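Local coordinates for Lin1840 protein (Listeria innocua serovar 6a, PDB 4ZOC) that probably hydrolyses terminal, non-reducing beta-D-glucosyl residues with release of beta-D-glucose, and takes part in beta-1,2-glucan metabolism, at residues T503-R508 with R534-L539; G397-A400 with D404-G407; R383-A388 with S519-E524; L464-E469 with R508-K513. The protein carries 2 engineered substitutions. All blocks are in the same frame, centred on the assembly; numbering follows the deposited sequence.

Contact 1 of 4, residues T503-R508 with R534-L539; sequences TLFNGR and RVTADL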
# COMPACT_ATOMS: atom_id res chain seq x y z
N THR A 503 -23.36 19.94 -6.09
CA THR A 503 -23.82 18.66 -6.61
C THR A 503 -22.59 18.13 -7.30
O THR A 503 -22.16 18.68 -8.25
CB THR A 503 -25.01 18.82 -7.62
OG1 THR A 503 -24.66 19.80 -8.55
CG2 THR A 503 -26.25 19.32 -6.97
N LEU A 504 -22.01 17.05 -6.76
CA LEU A 504 -20.78 16.49 -7.22
C LEU A 504 -20.97 15.25 -8.07
O LEU A 504 -21.67 14.33 -7.71
CB LEU A 504 -19.86 16.19 -6.01
CG LEU A 504 -18.44 15.66 -6.30
CD1 LEU A 504 -17.56 16.72 -6.92
CD2 LEU A 504 -17.81 15.22 -4.97
N PHE A 505 -20.33 15.27 -9.23
CA PHE A 505 -20.35 14.12 -10.19
C PHE A 505 -18.94 13.59 -10.40
O PHE A 505 -17.97 14.33 -10.66
CB PHE A 505 -20.94 14.57 -11.49
CG PHE A 505 -22.36 15.05 -11.37
CD1 PHE A 505 -22.64 16.33 -10.96
CD2 PHE A 505 -23.38 14.23 -11.71
CE1 PHE A 505 -23.95 16.76 -10.83
CE2 PHE A 505 -24.67 14.66 -11.62
CZ PHE A 505 -24.97 15.92 -11.18
N ASN A 506 -18.79 12.28 -10.26
CA ASN A 506 -17.48 11.72 -10.14
C ASN A 506 -17.52 10.20 -10.09
O ASN A 506 -18.54 9.65 -9.82
CB ASN A 506 -16.75 12.24 -8.90
CG ASN A 506 -17.50 12.07 -7.63
OD1 ASN A 506 -18.63 12.54 -7.53
ND2 ASN A 506 -16.90 11.43 -6.61
N GLY A 507 -16.36 9.56 -10.38
CA GLY A 507 -16.25 8.11 -10.43
C GLY A 507 -15.43 7.51 -9.34
O GLY A 507 -15.20 6.31 -9.36
N ARG A 508 -14.92 8.32 -8.41
CA ARG A 508 -14.03 7.87 -7.28
C ARG A 508 -14.25 8.76 -6.10
O ARG A 508 -14.63 9.90 -6.28
CB ARG A 508 -12.51 7.95 -7.64
CG ARG A 508 -12.12 9.33 -8.21
CD ARG A 508 -10.66 9.69 -8.12
NE ARG A 508 -9.88 8.70 -8.84
CZ ARG A 508 -9.75 8.68 -10.16
NH1 ARG A 508 -10.35 9.58 -10.91
NH2 ARG A 508 -9.01 7.77 -10.74
N ARG A 534 -32.56 14.47 -13.83
CA ARG A 534 -33.87 14.28 -13.18
C ARG A 534 -33.62 13.74 -11.80
O ARG A 534 -34.23 14.17 -10.85
CB ARG A 534 -34.74 13.34 -13.91
CG ARG A 534 -35.04 13.86 -15.29
CD ARG A 534 -36.12 13.07 -15.99
NE ARG A 534 -36.51 13.78 -17.22
CZ ARG A 534 -36.58 13.24 -18.46
NH1 ARG A 534 -36.19 12.01 -18.75
NH2 ARG A 534 -36.98 13.99 -19.45
N VAL A 535 -32.64 12.83 -11.67
CA VAL A 535 -32.22 12.38 -10.35
C VAL A 535 -31.82 13.58 -9.44
O VAL A 535 -32.21 13.68 -8.28
CB VAL A 535 -31.03 11.37 -10.46
CG1 VAL A 535 -30.37 11.05 -9.16
CG2 VAL A 535 -31.43 10.08 -11.14
N THR A 536 -30.97 14.42 -9.99
CA THR A 536 -30.47 15.60 -9.32
C THR A 536 -31.67 16.52 -8.92
O THR A 536 -31.78 16.94 -7.74
CB THR A 536 -29.48 16.33 -10.16
OG1 THR A 536 -28.38 15.44 -10.54
CG2 THR A 536 -28.93 17.45 -9.42
N ALA A 537 -32.52 16.83 -9.88
CA ALA A 537 -33.67 17.73 -9.60
C ALA A 537 -34.61 17.15 -8.54
O ALA A 537 -35.06 17.88 -7.60
CB ALA A 537 -34.41 18.02 -10.89
N ASP A 538 -34.92 15.87 -8.64
CA ASP A 538 -35.79 15.21 -7.67
C ASP A 538 -35.21 15.19 -6.25
O ASP A 538 -35.94 15.46 -5.30
CB ASP A 538 -36.13 13.82 -8.08
CG ASP A 538 -37.07 13.77 -9.30
OD1 ASP A 538 -37.59 14.82 -9.77
OD2 ASP A 538 -37.25 12.68 -9.80
N LEU A 539 -33.90 14.95 -6.12
CA LEU A 539 -33.34 14.94 -4.81
C LEU A 539 -33.29 16.36 -4.25
O LEU A 539 -33.55 16.55 -3.07
CB LEU A 539 -31.95 14.35 -4.84
CG LEU A 539 -32.01 12.84 -5.09
CD1 LEU A 539 -30.62 12.40 -5.49
CD2 LEU A 539 -32.42 12.04 -3.90

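Contact 2 of 4, residues G397-A400 with D404-G407; sequences GPLA and DILG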
# COMPACT_ATOMS: atom_id res chain seq x y z
N GLY A 397 -21.05 26.14 -12.93
CA GLY A 397 -19.96 25.21 -12.92
C GLY A 397 -19.86 24.26 -14.08
O GLY A 397 -20.62 24.35 -15.03
N PRO A 398 -18.86 23.38 -14.04
CA PRO A 398 -18.59 22.50 -15.18
C PRO A 398 -19.57 21.38 -15.44
O PRO A 398 -19.61 20.92 -16.60
CB PRO A 398 -17.21 21.98 -14.91
CG PRO A 398 -17.04 22.06 -13.44
CD PRO A 398 -17.82 23.27 -13.02
N LEU A 399 -20.36 21.04 -14.44
CA LEU A 399 -21.42 20.02 -14.53
C LEU A 399 -22.82 20.67 -14.72
O LEU A 399 -23.85 19.96 -14.74
CB LEU A 399 -21.41 19.02 -13.35
CG LEU A 399 -20.58 17.76 -13.59
CD1 LEU A 399 -21.31 16.86 -14.61
CD2 LEU A 399 -19.19 18.14 -14.11
N ALA A 400 -22.88 22.00 -14.92
CA ALA A 400 -24.16 22.69 -15.09
C ALA A 400 -24.85 22.23 -16.41
O ALA A 400 -26.04 21.93 -16.43
CB ALA A 400 -23.96 24.18 -15.17
N ASP A 404 -21.59 14.93 -20.02
CA ASP A 404 -20.78 13.81 -19.53
C ASP A 404 -21.24 13.38 -18.12
O ASP A 404 -20.54 13.59 -17.08
CB ASP A 404 -19.32 14.17 -19.57
CG ASP A 404 -18.39 12.99 -19.25
OD1 ASP A 404 -18.83 11.81 -19.14
OD2 ASP A 404 -17.20 13.29 -19.06
N ILE A 405 -22.39 12.77 -18.08
CA ILE A 405 -23.01 12.26 -16.80
C ILE A 405 -23.41 10.80 -16.84
O ILE A 405 -24.00 10.33 -15.87
CB ILE A 405 -24.26 13.10 -16.32
CG1 ILE A 405 -25.16 13.50 -17.47
CG2 ILE A 405 -23.77 14.41 -15.64
CD1 ILE A 405 -25.81 12.34 -18.18
N LEU A 406 -23.00 10.07 -17.90
CA LEU A 406 -23.37 8.65 -18.06
C LEU A 406 -22.38 7.74 -17.41
O LEU A 406 -22.72 6.59 -17.16
CB LEU A 406 -23.51 8.25 -19.52
CG LEU A 406 -24.52 9.09 -20.38
CD1 LEU A 406 -24.57 8.57 -21.80
CD2 LEU A 406 -25.86 9.11 -19.74
N GLY A 407 -21.21 8.24 -17.09
CA GLY A 407 -20.16 7.45 -16.44
C GLY A 407 -19.21 6.80 -17.36
O GLY A 407 -19.49 6.62 -18.51

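Contact 3 of 4, residues R383-A388 with S519-E524; sequences RLLPLA and SDALLE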
# COMPACT_ATOMS: atom_id res chain seq x y z
N ARG A 383 -30.80 22.99 6.98
CA ARG A 383 -31.96 22.54 6.22
C ARG A 383 -32.10 23.32 4.94
O ARG A 383 -33.23 23.63 4.51
CB ARG A 383 -33.23 22.57 7.10
CG ARG A 383 -33.24 21.50 8.20
CD ARG A 383 -34.61 21.34 8.85
NE ARG A 383 -34.71 20.04 9.53
CZ ARG A 383 -34.11 19.74 10.68
NH1 ARG A 383 -33.36 20.63 11.33
NH2 ARG A 383 -34.26 18.53 11.19
N LEU A 384 -30.96 23.68 4.33
CA LEU A 384 -30.98 24.25 2.96
C LEU A 384 -31.80 23.36 1.96
O LEU A 384 -32.72 23.81 1.27
CB LEU A 384 -29.56 24.45 2.39
CG LEU A 384 -29.50 25.02 0.95
CD1 LEU A 384 -30.27 26.32 0.81
CD2 LEU A 384 -28.09 25.30 0.48
N LEU A 385 -31.46 22.10 1.91
CA LEU A 385 -32.26 21.11 1.20
C LEU A 385 -33.35 20.48 2.02
O LEU A 385 -33.14 20.20 3.22
CB LEU A 385 -31.35 19.94 0.68
CG LEU A 385 -30.19 20.46 -0.18
CD1 LEU A 385 -29.38 19.24 -0.62
CD2 LEU A 385 -30.70 21.24 -1.35
N PRO A 386 -34.48 20.16 1.39
CA PRO A 386 -34.82 20.36 0.01
C PRO A 386 -35.19 21.82 -0.31
O PRO A 386 -35.70 22.58 0.56
CB PRO A 386 -36.01 19.47 -0.21
CG PRO A 386 -36.63 19.35 1.11
CD PRO A 386 -35.50 19.38 2.09
N LEU A 387 -34.95 22.17 -1.56
CA LEU A 387 -35.27 23.50 -2.11
C LEU A 387 -36.77 23.53 -2.45
O LEU A 387 -37.30 22.54 -2.87
CB LEU A 387 -34.41 23.76 -3.33
CG LEU A 387 -32.91 23.70 -3.26
CD1 LEU A 387 -32.34 24.09 -4.63
CD2 LEU A 387 -32.37 24.62 -2.22
N ALA A 388 -37.44 24.65 -2.24
CA ALA A 388 -38.81 24.90 -2.79
C ALA A 388 -38.78 24.98 -4.29
O ALA A 388 -37.80 25.46 -4.86
CB ALA A 388 -39.36 26.21 -2.23
N SER A 519 -19.39 25.21 1.32
CA SER A 519 -20.80 25.14 0.91
C SER A 519 -21.68 24.79 2.11
O SER A 519 -21.17 24.38 3.15
CB SER A 519 -20.98 24.08 -0.20
OG SER A 519 -20.62 22.76 0.24
N ASP A 520 -22.99 24.95 1.95
CA ASP A 520 -23.95 24.62 2.95
C ASP A 520 -24.49 23.23 2.83
O ASP A 520 -24.93 22.66 3.80
CB ASP A 520 -25.11 25.63 2.90
CG ASP A 520 -24.62 27.07 3.09
OD1 ASP A 520 -24.23 27.36 4.17
OD2 ASP A 520 -24.42 27.84 2.17
N ALA A 521 -24.52 22.70 1.61
CA ALA A 521 -24.93 21.34 1.34
C ALA A 521 -24.09 20.73 0.27
O ALA A 521 -23.46 21.41 -0.58
CB ALA A 521 -26.43 21.22 0.94
N LEU A 522 -23.97 19.42 0.37
CA LEU A 522 -23.03 18.63 -0.50
C LEU A 522 -23.69 17.28 -0.80
O LEU A 522 -24.02 16.51 0.09
CB LEU A 522 -21.65 18.41 0.15
CG LEU A 522 -20.75 17.43 -0.57
CD1 LEU A 522 -20.42 18.01 -1.92
CD2 LEU A 522 -19.43 17.26 0.23
N LEU A 523 -24.01 17.10 -2.08
CA LEU A 523 -24.75 15.94 -2.60
C LEU A 523 -23.87 15.20 -3.65
O LEU A 523 -23.46 15.74 -4.69
CB LEU A 523 -26.06 16.40 -3.21
CG LEU A 523 -27.02 15.26 -3.76
CD1 LEU A 523 -27.41 14.29 -2.66
CD2 LEU A 523 -28.21 15.87 -4.51
N GLU A 524 -23.56 13.96 -3.30
CA GLU A 524 -22.74 13.09 -4.11
C GLU A 524 -23.61 12.28 -5.05
O GLU A 524 -24.34 11.37 -4.61
CB GLU A 524 -21.89 12.20 -3.19
CG GLU A 524 -21.16 11.05 -3.93
CD GLU A 524 -20.09 11.53 -4.87
OE1 GLU A 524 -20.45 11.99 -6.01
OE2 GLU A 524 -18.91 11.48 -4.46

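Contact 4 of 4, residues L464-E469 with R508-K513; sequences LGEKNE and RPLEVK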
# COMPACT_ATOMS: atom_id res chain seq x y z
N LEU A 464 -20.12 20.56 -9.77
CA LEU A 464 -18.71 20.22 -9.97
C LEU A 464 -18.50 18.79 -10.35
O LEU A 464 -19.30 17.89 -10.05
CB LEU A 464 -17.93 20.42 -8.66
CG LEU A 464 -18.07 21.83 -8.03
CD1 LEU A 464 -17.29 21.87 -6.71
CD2 LEU A 464 -17.58 22.86 -9.01
N GLY A 465 -17.36 18.51 -10.94
CA GLY A 465 -17.06 17.07 -11.12
C GLY A 465 -15.97 16.69 -12.09
O GLY A 465 -15.26 17.52 -12.65
N GLU A 466 -15.79 15.37 -12.18
CA GLU A 466 -14.82 14.81 -13.05
C GLU A 466 -15.37 14.56 -14.44
O GLU A 466 -16.48 14.16 -14.59
CB GLU A 466 -14.34 13.44 -12.52
CG GLU A 466 -13.66 13.45 -11.13
CD GLU A 466 -13.11 12.09 -10.78
OE1 GLU A 466 -13.91 11.12 -10.74
OE2 GLU A 466 -11.84 12.01 -10.55
N LYS A 467 -14.48 14.65 -15.44
CA LYS A 467 -14.77 14.02 -16.74
C LYS A 467 -14.68 12.52 -16.53
O LYS A 467 -13.81 12.04 -15.77
CB LYS A 467 -13.76 14.39 -17.79
CG LYS A 467 -13.69 15.86 -18.13
CD LYS A 467 -12.72 16.08 -19.27
CE LYS A 467 -13.33 16.96 -20.33
NZ LYS A 467 -12.29 17.95 -20.64
N ASN A 468 -15.52 11.76 -17.26
CA ASN A 468 -15.46 10.30 -16.99
C ASN A 468 -14.11 9.71 -17.37
O ASN A 468 -13.66 8.75 -16.73
CB ASN A 468 -16.62 9.48 -17.58
CG ASN A 468 -16.40 9.08 -18.99
OD1 ASN A 468 -15.52 8.28 -19.29
ND2 ASN A 468 -17.13 9.68 -19.89
N GLU A 469 -13.42 10.30 -18.34
CA GLU A 469 -12.13 9.73 -18.79
C GLU A 469 -11.00 9.86 -17.75
O GLU A 469 -9.92 9.33 -17.92
CB GLU A 469 -11.66 10.43 -20.07
CG GLU A 469 -11.36 11.88 -19.89
CD GLU A 469 -10.86 12.58 -21.16
OE1 GLU A 469 -11.62 12.74 -22.08
OE2 GLU A 469 -9.72 12.96 -21.26
N ARG A 508 -14.92 8.32 -8.41
CA ARG A 508 -14.03 7.87 -7.28
C ARG A 508 -14.25 8.76 -6.10
O ARG A 508 -14.63 9.90 -6.28
CB ARG A 508 -12.51 7.95 -7.64
CG ARG A 508 -12.12 9.33 -8.21
CD ARG A 508 -10.66 9.69 -8.12
NE ARG A 508 -9.88 8.70 -8.84
CZ ARG A 508 -9.75 8.68 -10.16
NH1 ARG A 508 -10.35 9.58 -10.91
NH2 ARG A 508 -9.01 7.77 -10.74
N PRO A 509 -14.03 8.24 -4.85
CA PRO A 509 -13.80 9.17 -3.71
C PRO A 509 -12.78 10.21 -4.08
O PRO A 509 -11.80 9.95 -4.84
CB PRO A 509 -13.24 8.24 -2.64
CG PRO A 509 -13.89 6.87 -2.97
CD PRO A 509 -13.74 6.85 -4.44
N LEU A 510 -13.01 11.42 -3.58
CA LEU A 510 -12.13 12.55 -3.85
C LEU A 510 -11.86 13.22 -2.50
O LEU A 510 -12.62 13.01 -1.53
CB LEU A 510 -12.77 13.56 -4.79
CG LEU A 510 -12.81 13.08 -6.24
CD1 LEU A 510 -13.90 13.89 -6.91
CD2 LEU A 510 -11.44 13.09 -6.93
N GLU A 511 -10.90 14.11 -2.48
CA GLU A 511 -10.70 15.02 -1.34
C GLU A 511 -11.78 16.14 -1.35
O GLU A 511 -11.78 17.05 -2.20
CB GLU A 511 -9.32 15.68 -1.39
CG GLU A 511 -8.13 14.75 -1.38
CD GLU A 511 -6.78 15.47 -1.33
OE1 GLU A 511 -6.73 16.73 -1.08
OE2 GLU A 511 -5.76 14.78 -1.53
N VAL A 512 -12.75 16.01 -0.47
CA VAL A 512 -13.86 16.90 -0.50
C VAL A 512 -13.93 17.85 0.70
O VAL A 512 -14.93 18.65 0.83
CB VAL A 512 -15.20 16.18 -0.75
CG1 VAL A 512 -15.19 15.44 -2.07
CG2 VAL A 512 -15.60 15.33 0.46
N LYS A 513 -12.96 17.79 1.62
CA LYS A 513 -13.00 18.61 2.79
C LYS A 513 -13.21 20.14 2.41
O LYS A 513 -14.09 20.83 3.00
CB LYS A 513 -11.75 18.42 3.65
CG LYS A 513 -11.56 19.45 4.77
CD LYS A 513 -10.34 19.12 5.66
CE LYS A 513 -10.41 20.10 6.87
NZ LYS A 513 -9.48 19.67 7.89

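Contact 1 of 4, residues T503-R508 with R534-L539
Thr536 meets Phe505 and Thr503 with the two branches of its side chain, one partner for each. Thr536 OG1 lies close to the plane of the Phe505 ring, at the far edge, 3.5 Å from Phe505 CZ. No hydrogen bond crosses here; OG1 is bonded to the carbonyl O of Ala532, one turn earlier in its own helix. Threonine suits the spot: the polar branch is satisfied by the helix backbone, and the methyl remains for packing. Thr536 CG2 stands anti to the backbone N and comes within 4.1 Å of Thr503 CG2, where the two side chains lie roughly perpendicular. All three residues are buried. The arrangement belongs to the alpha/beta architecture of the second GH3 domain, in which helix 532-541 lies against one face of the sheet, here over strand 500-505. Phe505 is long enough to span the gap, its CG set beside the backbone N (chi1 -61°) and its ring running head-on toward the helix. Away from this small buried patch the helix is less enclosed. Arg534 and Asp538 are partly exposed and use their charges elsewhere, Arg534 in salt bridges with Glu427 and Glu531, Asp538 in one with Arg368.

Contact 2 of 4, residues G397-A400 with D404-G407
Leu399 and Ile405 touch through methyl groups, and this apolar pair makes most of the contact. Leu399 CD1 lies 3.6 Å from Ile405 CG2, and the two side chains lie alongside one another, pointing opposite ways. It is the CG2 branch of Ile405, set beside the backbone N, that does the touching, while the longer CG1 arm leads elsewhere. The same methyl, Leu399 CD1, also borders on a polar atom, the backbone O of Asp404, at a looser 4.2 Å. No hydrogen bond joins the two segments. Backbone bonding instead shapes one of them: residues 397-400 form a type I beta turn, closed by a long bond of 3.3 Å from Ala400 N to Gly397 O. Gly397 has a positive phi (115°), a conformation that a residue with a side chain would find hard to adopt. The polar group of Asp404 looks outside the contact, its OD1 bonded to Asn468 ND2. Both segments belong to the long connection from strand 393-397 to helix 421-426; Leu399 and Ile405 lie on Phe505 of strand 500-505, the Leu399 backbone bonds to Ala463 of strand 459-465, and that of Ala400 to Glu422 of the helix.

Contact 3 of 4, residues R383-A388 with S519-E524
Leu385 comes down on Ala521, the first residue of strand 521-524 in the mixed sheet of the alpha/beta domain, from the loop that links strand 376-380 to strand 393-397. Leu385 CB is still 5.1 Å from Ala521 CB, too far for close packing. One bond further, Leu385 CG has closed to 4.0 Å from Ala521 CB, placed by a first torsion that sets it beside the backbone N (chi1 -55°). From there the branches part: Leu385 CD1 rests on Ala521 CB at 3.9 Å, whereas CD2 stays 4.8 Å away from it. The remainder of this buried side chain packs against Leu377, Leu540 and Tyr604, between sheet and helix 532-541. Alanine suits the strand position because its single methyl lets the leucine branch approach closely. The loop turns away directly afterwards through the cis peptide bond before Pro386. Leu384, partly exposed, lies at the outer side and also touches Pro499. Its side chain is roughly perpendicular to that of Asp520 and meets the aliphatic base of that residue; the carboxylate is occupied elsewhere, with OD2 accepting the backbone N of Val500. Leu384 CD2 ends 3.9 Å from Asp520 CB.

Contact 4 of 4, residues L464-E469 with R508-K513
Glu466 and Arg508 form a buried salt bridge, with NH1 of the arginine donating to OE2 of the glutamate at 2.9 Å and an N-H...O angle of 151°. The acceptor lies at the edge of the guanidinium, near its plane, and NH1 arrives on the syn side of the carboxylate, tilted 21° out of its plane. The two flat groups stand almost perpendicular, 87° apart. The other carboxylate oxygen, OE1, accepts the backbone N of Gly507, so both oxygens of this buried acid have a partner.

Van der Waals contact fills in around the charges. With its CG between the backbone N and the carbonyl carbon, Arg508 lays CG 3.6 Å from Glu466 OE1 and CD at the same distance from Glu466 OE2; the bend at chi3 then turns the guanidinium so that NH1 meets OE2. Leu510 CD2 adds an apolar neighbour 3.8 Å from Glu466 OE2.

Glu466 directly follows strand 459-465, and Arg508 lies just beyond strand 500-505, its neighbour, so the bridge joins loops at the carboxyl ends of two parallel strands in the alpha/beta domain of a GH3 enzyme.

Hydrogen bonds to carbonyls fix the guanidinium further. NH1 also reaches Trp470 O, NH2 binds Gly475 O and Arg146 O, and NE binds Pro145 O; an arginine can serve so many acceptors because its five N-H groups fan out in one plane. Pro145 and Arg146 belong to the barrel domain, so this side chain ties the two domains together. Glu469 O accepts a hydrogen bond from Arg582 NH2 of the second subunit.

In the fold
All four contacts gather about the six-stranded sheet of the second domain. Contacts 1 and 2 are 9 Å apart between centres and share an apolar cluster, with Phe505 CD1 3.6 Å from Leu399 CG. Strand pairing ties contact 1 to contact 3 through a probable bond from Leu504 N to Leu523 O (2.8 Å); toward contact 4, Glu466 N, just past its strand, probably bonds to Phe505 O (2.9 Å). Contacts 3 and 4 each have their centres about 12 Å from that of contact 1, but about 18 Å from each other. None of the four includes a glucose-pocket residue, but Trp409 and Glu473 of that pocket follow closely in sequence after segments 404-407 and 464-469.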